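Local coordinates for putative nitrite reductase NADPH (Small subunit) oxidoreductase protein (Vibrio parahaemolyticus RIMD 2210633, PDB 3C0D) that probably acts as the small, Rieske-like subunit of an NAD(P)H-dependent nitrite reductase in nitrate assimilation, at residues Ser82-Cys85 against His91-Lys94; Glu28-Phe33 against Lys94-Thr99; Val23-Glu28 against Val105-Lys110. All blocks are in the same frame, centred on the assembly; numbering follows the deposited sequence.

Contact 1: residues Ser82-Cys85 against His91-Lys94; sequences SGQC and HCLK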
loop_
_atom_site.group_PDB
_atom_site.type_symbol
_atom_site.label_atom_id
_atom_site.label_comp_id
_atom_site.label_asym_id
_atom_site.label_seq_id
_atom_site.Cartn_x
_atom_site.Cartn_y
_atom_site.Cartn_z
ATOM N N SER A 82 -1.790 -8.923 0.055
ATOM C CA SER A 82 -0.783 -9.705 -0.641
ATOM C C SER A 82 -0.156 -8.970 -1.809
ATOM O O SER A 82 1.029 -9.135 -2.078
ATOM C CB SER A 82 -1.383 -11.032 -1.116
ATOM O OG SER A 82 -2.589 -10.825 -1.829
ATOM N N GLY A 83 -0.947 -8.155 -2.496
ATOM C CA GLY A 83 -0.429 -7.412 -3.629
ATOM C C GLY A 83 -0.858 -8.021 -4.947
ATOM O O GLY A 83 -0.731 -7.406 -6.006
ATOM N N GLN A 84 -1.374 -9.238 -4.877
ATOM C CA GLN A 84 -1.834 -9.966 -6.057
ATOM C C GLN A 84 -2.851 -9.176 -6.874
ATOM O O GLN A 84 -3.726 -8.524 -6.325
ATOM C CB GLN A 84 -2.467 -11.295 -5.626
ATOM C CG GLN A 84 -2.888 -12.217 -6.760
ATOM C CD GLN A 84 -1.714 -12.672 -7.611
ATOM O OE1 GLN A 84 -0.612 -12.891 -7.101
ATOM N NE2 GLN A 84 -1.947 -12.832 -8.913
ATOM N N CYS A 85 -2.723 -9.229 -8.194
ATOM C CA CYS A 85 -3.667 -8.547 -9.067
ATOM C C CYS A 85 -4.787 -9.548 -9.263
ATOM O O CYS A 85 -4.511 -10.724 -9.479
ATOM C CB CYS A 85 -3.030 -8.228 -10.414
ATOM S SG CYS A 85 -4.178 -7.457 -11.559
ATOM N N HIS A 91 0.569 -10.538 -12.403
ATOM C CA HIS A 91 1.013 -9.316 -11.731
ATOM C C HIS A 91 0.751 -9.270 -10.228
ATOM O O HIS A 91 -0.286 -9.715 -9.745
ATOM C CB HIS A 91 0.385 -8.110 -12.421
ATOM C CG HIS A 91 1.005 -7.807 -13.746
ATOM N ND1 HIS A 91 2.229 -7.184 -13.865
ATOM C CD2 HIS A 91 0.607 -8.096 -15.009
ATOM C CE1 HIS A 91 2.559 -7.100 -15.142
ATOM N NE2 HIS A 91 1.591 -7.647 -15.856
ATOM N N CYS A 92 1.713 -8.720 -9.499
ATOM C CA CYS A 92 1.626 -8.620 -8.051
ATOM C C CYS A 92 2.445 -7.410 -7.600
ATOM O O CYS A 92 3.528 -7.165 -8.130
ATOM C CB CYS A 92 2.179 -9.906 -7.420
ATOM S SG CYS A 92 1.936 -10.074 -5.633
ATOM N N LEU A 93 1.933 -6.648 -6.637
ATOM C CA LEU A 93 2.645 -5.469 -6.146
ATOM C C LEU A 93 3.561 -5.803 -4.975
ATOM O O LEU A 93 3.244 -6.663 -4.146
ATOM C CB LEU A 93 1.658 -4.387 -5.694
ATOM C CG LEU A 93 0.636 -3.778 -6.657
ATOM C CD1 LEU A 93 -0.120 -2.661 -5.956
ATOM C CD2 LEU A 93 1.340 -3.242 -7.874
ATOM N N LYS A 94 4.698 -5.120 -4.892
ATOM C CA LYS A 94 5.612 -5.367 -3.787
ATOM C C LYS A 94 4.960 -4.796 -2.530
ATOM O O LYS A 94 4.276 -3.765 -2.580
ATOM C CB LYS A 94 6.974 -4.709 -4.046
ATOM C CG LYS A 94 8.007 -5.011 -2.977
ATOM C CD LYS A 94 9.384 -4.503 -3.363
ATOM C CE LYS A 94 10.428 -4.818 -2.279
ATOM N NZ LYS A 94 11.770 -4.184 -2.517
#
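Gly83 O receives two donors from the facing segment: the N-H of Leu93 at 2.8 Å, nearly straight at 164°, and the CA of Cys92, whose C-H...O contact is 3.3 Å long. The Leu93 N-H comes in well above the carbonyl plane of Gly83. Two residues further along, Cys85 N donates to His91 O at 2.9 Å along a more bent path. These two backbone bonds flank the single beta bridge of Gln84 with Cys92, whose CA atoms are 4.2 Å apart. Gly83 itself has a positive phi of 103°, and its backbone lies against Leu93 with no side chain between them. The thiol of Cys92, anti to its own N at chi1 -171°, lies against the Gly83-Gln84 peptide, with SG 3.5 Å from Gln84 N. The Gln84 chain bends at chi2, which brings NE2 to 3.6 Å from His91 O, too far for a clear bond; its stronger partner is Glu89 O. Cys85 and Leu93 both pack on Phe78 of strand 77-79. The arrangement is a short antiparallel pairing across a long loop, on the return from the small three-stranded sheet to the large sheet of a Rieske-like domain.

Contact 2: residues Glu28-Phe33 against Lys94-Thr99; sequences ERVALF and KTWRVT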
loop_
_atom_site.group_PDB
_atom_site.type_symbol
_atom_site.label_atom_id
_atom_site.label_comp_id
_atom_site.label_asym_id
_atom_site.label_seq_id
_atom_site.Cartn_x
_atom_site.Cartn_y
_atom_site.Cartn_z
ATOM N N GLU A 28 12.492 3.204 -2.731
ATOM C CA GLU A 28 11.396 2.708 -3.545
ATOM C C GLU A 28 10.102 3.477 -3.316
ATOM O O GLU A 28 9.808 3.887 -2.203
ATOM C CB GLU A 28 11.188 1.223 -3.264
ATOM C CG GLU A 28 12.391 0.366 -3.623
ATOM C CD GLU A 28 12.125 -1.127 -3.441
ATOM O OE1 GLU A 28 11.106 -1.626 -3.989
ATOM O OE2 GLU A 28 12.940 -1.794 -2.759
ATOM N N ARG A 29 9.333 3.668 -4.381
ATOM C CA ARG A 29 8.066 4.384 -4.305
ATOM C C ARG A 29 7.030 3.530 -3.625
ATOM O O ARG A 29 6.684 2.477 -4.144
ATOM C CB ARG A 29 7.523 4.685 -5.690
ATOM C CG ARG A 29 6.732 5.967 -5.732
ATOM C CD ARG A 29 7.664 7.050 -6.141
ATOM N NE ARG A 29 9.005 6.513 -6.171
ATOM C CZ ARG A 29 10.005 7.115 -6.772
ATOM N NH1 ARG A 29 9.783 8.268 -7.388
ATOM N NH2 ARG A 29 11.214 6.574 -6.753
ATOM N N VAL A 30 6.501 3.991 -2.494
ATOM C CA VAL A 30 5.500 3.226 -1.757
ATOM C C VAL A 30 4.181 3.981 -1.578
ATOM O O VAL A 30 4.158 5.207 -1.445
ATOM C CB VAL A 30 6.041 2.832 -0.365
ATOM C CG1 VAL A 30 5.054 1.941 0.351
ATOM C CG2 VAL A 30 7.378 2.145 -0.514
ATOM N N ALA A 31 3.084 3.235 -1.577
ATOM C CA ALA A 31 1.762 3.818 -1.398
ATOM C C ALA A 31 1.192 3.317 -0.076
ATOM O O ALA A 31 1.077 2.115 0.123
ATOM C CB ALA A 31 0.840 3.420 -2.561
ATOM N N LEU A 32 0.860 4.232 0.832
ATOM C CA LEU A 32 0.298 3.842 2.116
ATOM C C LEU A 32 -1.217 3.960 2.075
ATOM O O LEU A 32 -1.757 4.932 1.547
ATOM C CB LEU A 32 0.840 4.713 3.245
ATOM C CG LEU A 32 2.341 4.632 3.489
ATOM C CD1 LEU A 32 2.648 5.189 4.860
ATOM C CD2 LEU A 32 2.817 3.186 3.380
ATOM N N PHE A 33 -1.899 2.968 2.636
ATOM C CA PHE A 33 -3.352 2.963 2.643
ATOM C C PHE A 33 -3.840 2.632 4.044
ATOM O O PHE A 33 -3.715 1.492 4.504
ATOM C CB PHE A 33 -3.886 1.918 1.663
ATOM C CG PHE A 33 -3.834 2.343 0.227
ATOM C CD1 PHE A 33 -4.779 3.238 -0.283
ATOM C CD2 PHE A 33 -2.891 1.788 -0.646
ATOM C CE1 PHE A 33 -4.794 3.576 -1.658
ATOM C CE2 PHE A 33 -2.889 2.113 -2.026
ATOM C CZ PHE A 33 -3.846 3.007 -2.524
ATOM N N LYS A 94 4.698 -5.120 -4.892
ATOM C CA LYS A 94 5.612 -5.367 -3.787
ATOM C C LYS A 94 4.960 -4.796 -2.530
ATOM O O LYS A 94 4.276 -3.765 -2.580
ATOM C CB LYS A 94 6.974 -4.709 -4.046
ATOM C CG LYS A 94 8.007 -5.011 -2.977
ATOM C CD LYS A 94 9.384 -4.503 -3.363
ATOM C CE LYS A 94 10.428 -4.818 -2.279
ATOM N NZ LYS A 94 11.770 -4.184 -2.517
ATOM N N THR A 95 5.169 -5.484 -1.410
ATOM C CA THR A 95 4.593 -5.093 -0.125
ATOM C C THR A 95 5.635 -4.818 0.949
ATOM O O THR A 95 6.747 -5.324 0.891
ATOM C CB THR A 95 3.669 -6.191 0.420
ATOM O OG1 THR A 95 4.370 -7.442 0.404
ATOM C CG2 THR A 95 2.406 -6.299 -0.425
ATOM N N TRP A 96 5.259 -4.011 1.932
ATOM C CA TRP A 96 6.143 -3.683 3.046
ATOM C C TRP A 96 5.382 -3.873 4.356
ATOM O O TRP A 96 4.259 -3.393 4.495
ATOM C CB TRP A 96 6.619 -2.234 2.943
ATOM C CG TRP A 96 7.725 -2.013 1.954
ATOM C CD1 TRP A 96 9.064 -1.931 2.223
ATOM C CD2 TRP A 96 7.586 -1.813 0.545
ATOM N NE1 TRP A 96 9.764 -1.688 1.068
ATOM C CE2 TRP A 96 8.882 -1.611 0.022
ATOM C CE3 TRP A 96 6.492 -1.783 -0.327
ATOM C CZ2 TRP A 96 9.115 -1.381 -1.339
ATOM C CZ3 TRP A 96 6.723 -1.552 -1.688
ATOM C CH2 TRP A 96 8.028 -1.355 -2.177
ATOM N N ARG A 97 5.997 -4.571 5.305
ATOM C CA ARG A 97 5.368 -4.816 6.591
ATOM C C ARG A 97 5.244 -3.489 7.346
ATOM O O ARG A 97 6.232 -2.781 7.524
ATOM C CB ARG A 97 6.207 -5.807 7.408
ATOM C CG ARG A 97 6.516 -7.144 6.714
ATOM C CD ARG A 97 6.772 -8.223 7.760
ATOM N NE ARG A 97 5.604 -8.344 8.634
ATOM C CZ ARG A 97 5.612 -8.881 9.852
ATOM N NH1 ARG A 97 6.740 -9.365 10.364
ATOM N NH2 ARG A 97 4.493 -8.911 10.569
ATOM N N VAL A 98 4.042 -3.150 7.801
ATOM C CA VAL A 98 3.847 -1.883 8.502
ATOM C C VAL A 98 3.050 -1.987 9.808
ATOM O O VAL A 98 2.097 -2.760 9.911
ATOM C CB VAL A 98 3.146 -0.869 7.567
ATOM C CG1 VAL A 98 2.965 0.463 8.268
ATOM C CG2 VAL A 98 3.958 -0.679 6.314
ATOM N N THR A 99 3.445 -1.193 10.800
ATOM C CA THR A 99 2.761 -1.174 12.092
ATOM C C THR A 99 2.533 0.256 12.568
ATOM O O THR A 99 3.220 1.187 12.134
ATOM C CB THR A 99 3.555 -1.919 13.180
ATOM O OG1 THR A 99 4.876 -1.364 13.281
ATOM C CG2 THR A 99 3.633 -3.394 12.850
#
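Lys94 is extended from CG (trans to N, chi1 -176°) outward, which takes its chain past one face of Trp96 and its ammonium to Glu28. Glu28, whose CG stands trans to its carbonyl carbon and whose chain is stretched beyond CG, meets the lysine at about a right angle. The result is a salt bridge: Lys94 NZ is 2.7 Å from Glu28 OE2, reached through the syn lone pair, and makes a weak second bond of 3.0 Å to Glu28 OE1. The main bond to OE2, helped by the weak one to OE1, probably limits rotation of the carboxylate.

Trp96 lies between the two segments, with Lys94 and Val30 over opposite faces and Glu28 at its edge. Val30 CG2 lies over one face of the indole, 3.8 Å from the centroid of the six-membered ring and only 4° off its normal, which is evidence of a true CH-pi contact. Val30 CG1 is 4.0 Å from Trp96 CE3. On the other face the group is Lys94 CG, from two residues earlier in the chain, so the ring is held between aliphatic groups. The Glu28 carboxylate plane is turned 69° from that of the indole, with OE1 3.3 Å from Trp96 CZ2. An anionic oxygen beside the C-H rim probably suits the ring's charge distribution, and the bound ammonium should temper its charge.

Strands 28-35 and 95-100 do not pair with each other here, since the nearest CA atoms, Val30 and Trp96, are 8.4 Å apart. The contact instead bridges two strands that each pair antiparallel with strand 39-47 in the curled sheet of the Rieske-like domain, where Ala42 touches Val30, Leu32 and Val98. Strand 21-25 adds Ile25 against both Val30 and Trp96.

Contact 3: residues Val23-Glu28 against Val105-Lys110; sequences VLIEGE and VCYLAK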
loop_
_atom_site.group_PDB
_atom_site.type_symbol
_atom_site.label_atom_id
_atom_site.label_comp_id
_atom_site.label_asym_id
_atom_site.label_seq_id
_atom_site.Cartn_x
_atom_site.Cartn_y
_atom_site.Cartn_z
ATOM N N VAL A 23 4.988 7.668 -0.132
ATOM C CA VAL A 23 6.118 7.849 0.770
ATOM C C VAL A 23 7.251 7.085 0.134
ATOM O O VAL A 23 7.056 6.344 -0.829
ATOM C CB VAL A 23 5.894 7.237 2.169
ATOM C CG1 VAL A 23 4.862 8.056 2.947
ATOM C CG2 VAL A 23 5.471 5.773 2.028
ATOM N N LEU A 24 8.437 7.258 0.683
ATOM C CA LEU A 24 9.612 6.588 0.164
ATOM C C LEU A 24 10.177 5.684 1.249
ATOM O O LEU A 24 10.310 6.089 2.416
ATOM C CB LEU A 24 10.672 7.624 -0.226
ATOM C CG LEU A 24 10.928 7.995 -1.684
ATOM C CD1 LEU A 24 9.634 8.046 -2.496
ATOM C CD2 LEU A 24 11.645 9.342 -1.692
ATOM N N ILE A 25 10.485 4.453 0.872
ATOM C CA ILE A 25 11.090 3.533 1.810
ATOM C C ILE A 25 12.386 3.097 1.168
ATOM O O ILE A 25 12.396 2.391 0.166
ATOM C CB ILE A 25 10.194 2.328 2.103
ATOM C CG1 ILE A 25 8.890 2.808 2.741
ATOM C CG2 ILE A 25 10.918 1.359 3.045
ATOM C CD1 ILE A 25 8.039 1.688 3.272
ATOM N N GLU A 26 13.482 3.574 1.738
ATOM C CA GLU A 26 14.795 3.258 1.230
ATOM C C GLU A 26 14.850 3.321 -0.286
ATOM O O GLU A 26 15.300 2.383 -0.932
ATOM C CB GLU A 26 15.226 1.877 1.724
ATOM C CG GLU A 26 15.750 1.919 3.148
ATOM C CD GLU A 26 16.944 2.863 3.296
ATOM O OE1 GLU A 26 18.018 2.586 2.701
ATOM O OE2 GLU A 26 16.807 3.888 4.006
ATOM N N GLY A 27 14.369 4.426 -0.848
ATOM C CA GLY A 27 14.429 4.612 -2.288
ATOM C C GLY A 27 13.298 4.154 -3.188
ATOM O O GLY A 27 13.152 4.657 -4.303
ATOM N N GLU A 28 12.492 3.204 -2.731
ATOM C CA GLU A 28 11.396 2.708 -3.545
ATOM C C GLU A 28 10.102 3.477 -3.316
ATOM O O GLU A 28 9.808 3.887 -2.203
ATOM C CB GLU A 28 11.188 1.223 -3.264
ATOM C CG GLU A 28 12.391 0.366 -3.623
ATOM C CD GLU A 28 12.125 -1.127 -3.441
ATOM O OE1 GLU A 28 11.106 -1.626 -3.989
ATOM O OE2 GLU A 28 12.940 -1.794 -2.759
ATOM N N VAL A 105 3.445 5.586 12.490
ATOM C CA VAL A 105 3.412 4.537 11.495
ATOM C C VAL A 105 4.860 4.210 11.165
ATOM O O VAL A 105 5.653 5.098 10.867
ATOM C CB VAL A 105 2.677 4.989 10.236
ATOM C CG1 VAL A 105 2.692 3.888 9.213
ATOM C CG2 VAL A 105 1.259 5.369 10.597
ATOM N N CYS A 106 5.211 2.936 11.254
ATOM C CA CYS A 106 6.569 2.515 10.970
ATOM C C CYS A 106 6.578 1.390 9.952
ATOM O O CYS A 106 5.551 0.768 9.681
ATOM C CB CYS A 106 7.247 2.002 12.248
ATOM S SG CYS A 106 7.537 3.201 13.553
ATOM N N TYR A 107 7.745 1.130 9.383
ATOM C CA TYR A 107 7.877 0.019 8.465
ATOM C C TYR A 107 8.910 -0.886 9.129
ATOM O O TYR A 107 9.809 -0.408 9.820
ATOM C CB TYR A 107 8.318 0.503 7.084
ATOM C CG TYR A 107 9.731 0.994 6.956
ATOM C CD1 TYR A 107 10.781 0.107 6.719
ATOM C CD2 TYR A 107 10.013 2.352 6.971
ATOM C CE1 TYR A 107 12.088 0.574 6.482
ATOM C CE2 TYR A 107 11.315 2.832 6.738
ATOM C CZ TYR A 107 12.346 1.939 6.489
ATOM O OH TYR A 107 13.609 2.425 6.216
ATOM N N LEU A 108 8.771 -2.191 8.955
ATOM C CA LEU A 108 9.695 -3.125 9.583
ATOM C C LEU A 108 10.854 -3.474 8.651
ATOM O O LEU A 108 10.637 -3.923 7.524
ATOM C CB LEU A 108 8.925 -4.385 10.000
ATOM C CG LEU A 108 7.679 -4.085 10.852
ATOM C CD1 LEU A 108 6.858 -5.345 11.068
ATOM C CD2 LEU A 108 8.107 -3.484 12.180
ATOM N N ALA A 109 12.080 -3.257 9.127
ATOM C CA ALA A 109 13.284 -3.546 8.343
ATOM C C ALA A 109 14.027 -4.790 8.844
ATOM O O ALA A 109 13.448 -5.638 9.526
ATOM C CB ALA A 109 14.223 -2.336 8.357
ATOM N N LYS A 110 15.309 -4.888 8.499
ATOM C CA LYS A 110 16.152 -6.014 8.910
ATOM C C LYS A 110 17.412 -5.460 9.587
ATOM O O LYS A 110 17.326 -4.460 10.300
ATOM C CB LYS A 110 16.522 -6.856 7.686
ATOM C CG LYS A 110 15.332 -7.154 6.775
ATOM C CD LYS A 110 15.664 -8.174 5.684
ATOM C CE LYS A 110 15.786 -9.589 6.240
ATOM N NZ LYS A 110 16.094 -10.584 5.172
HETATM O O HOH W 1 13.198 4.800 4.638
#
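Ile25 and Tyr107 make the tight half of this contact, and Glu26 with a water molecule makes the loose half. In the tight half, Ile25 CG2 sits over the centre of the phenol ring, 3.7 Å from the centroid and 10° off the ring normal, which meets the geometry of a CH-pi contact. Its nearest ring atom is Tyr107 CE1, and the two side chains run past one another in opposite directions. Ile25 CD1 reaches back as far as Tyr107 CB, 4.0 Å away. In Tyr107, chi1 of 71° puts the ring toward Ile25, and chi2 near 85° turns its face to CG2.

Toward the exposed turn the fit slackens. The Glu26 side chain crosses that of Tyr107 at about a right angle, and its closest atom, CG, is 3.8 Å from Tyr107 OH. The polar link is indirect: a water accepts the N-H of Glu26 at 3.2 Å and lies 2.9 Å from Tyr107 OH. That N-H belongs to the two-residue type I' turn of the beta hairpin 21-25/28-35, bonded at its neck by Glu28 N to Ile25 O at 3.0 Å and Ile25 N to Glu28 O at 3.2 Å.

Val30 of strand 28-35 also packs on Ile25. Tyr107 lies on strand 104-108, between strands 6-11 and 95-100, and leans on Val7 and Leu9, while Trp96 of strand 95-100 meets Ile25.

Contacts 2 and 3 belong to one curled antiparallel sheet and have centres about 7 Å apart; contact 1 lies in the loop before strand 95-100, its centre about 12 Å from that of contact 2 and 18 Å from that of contact 3. Along the chain, 23-28 and 28-33 come first as a hairpin sharing Glu28. Contact 1 follows within 82-94, and Lys94 passes it directly into contact 2, while 105-110 closes the series. Strands 95-100 and 104-108 form the second hairpin. Side-chain contacts between the two hairpins thus bring early and late parts of the chain together, with the link to the smaller sheet entering beside them.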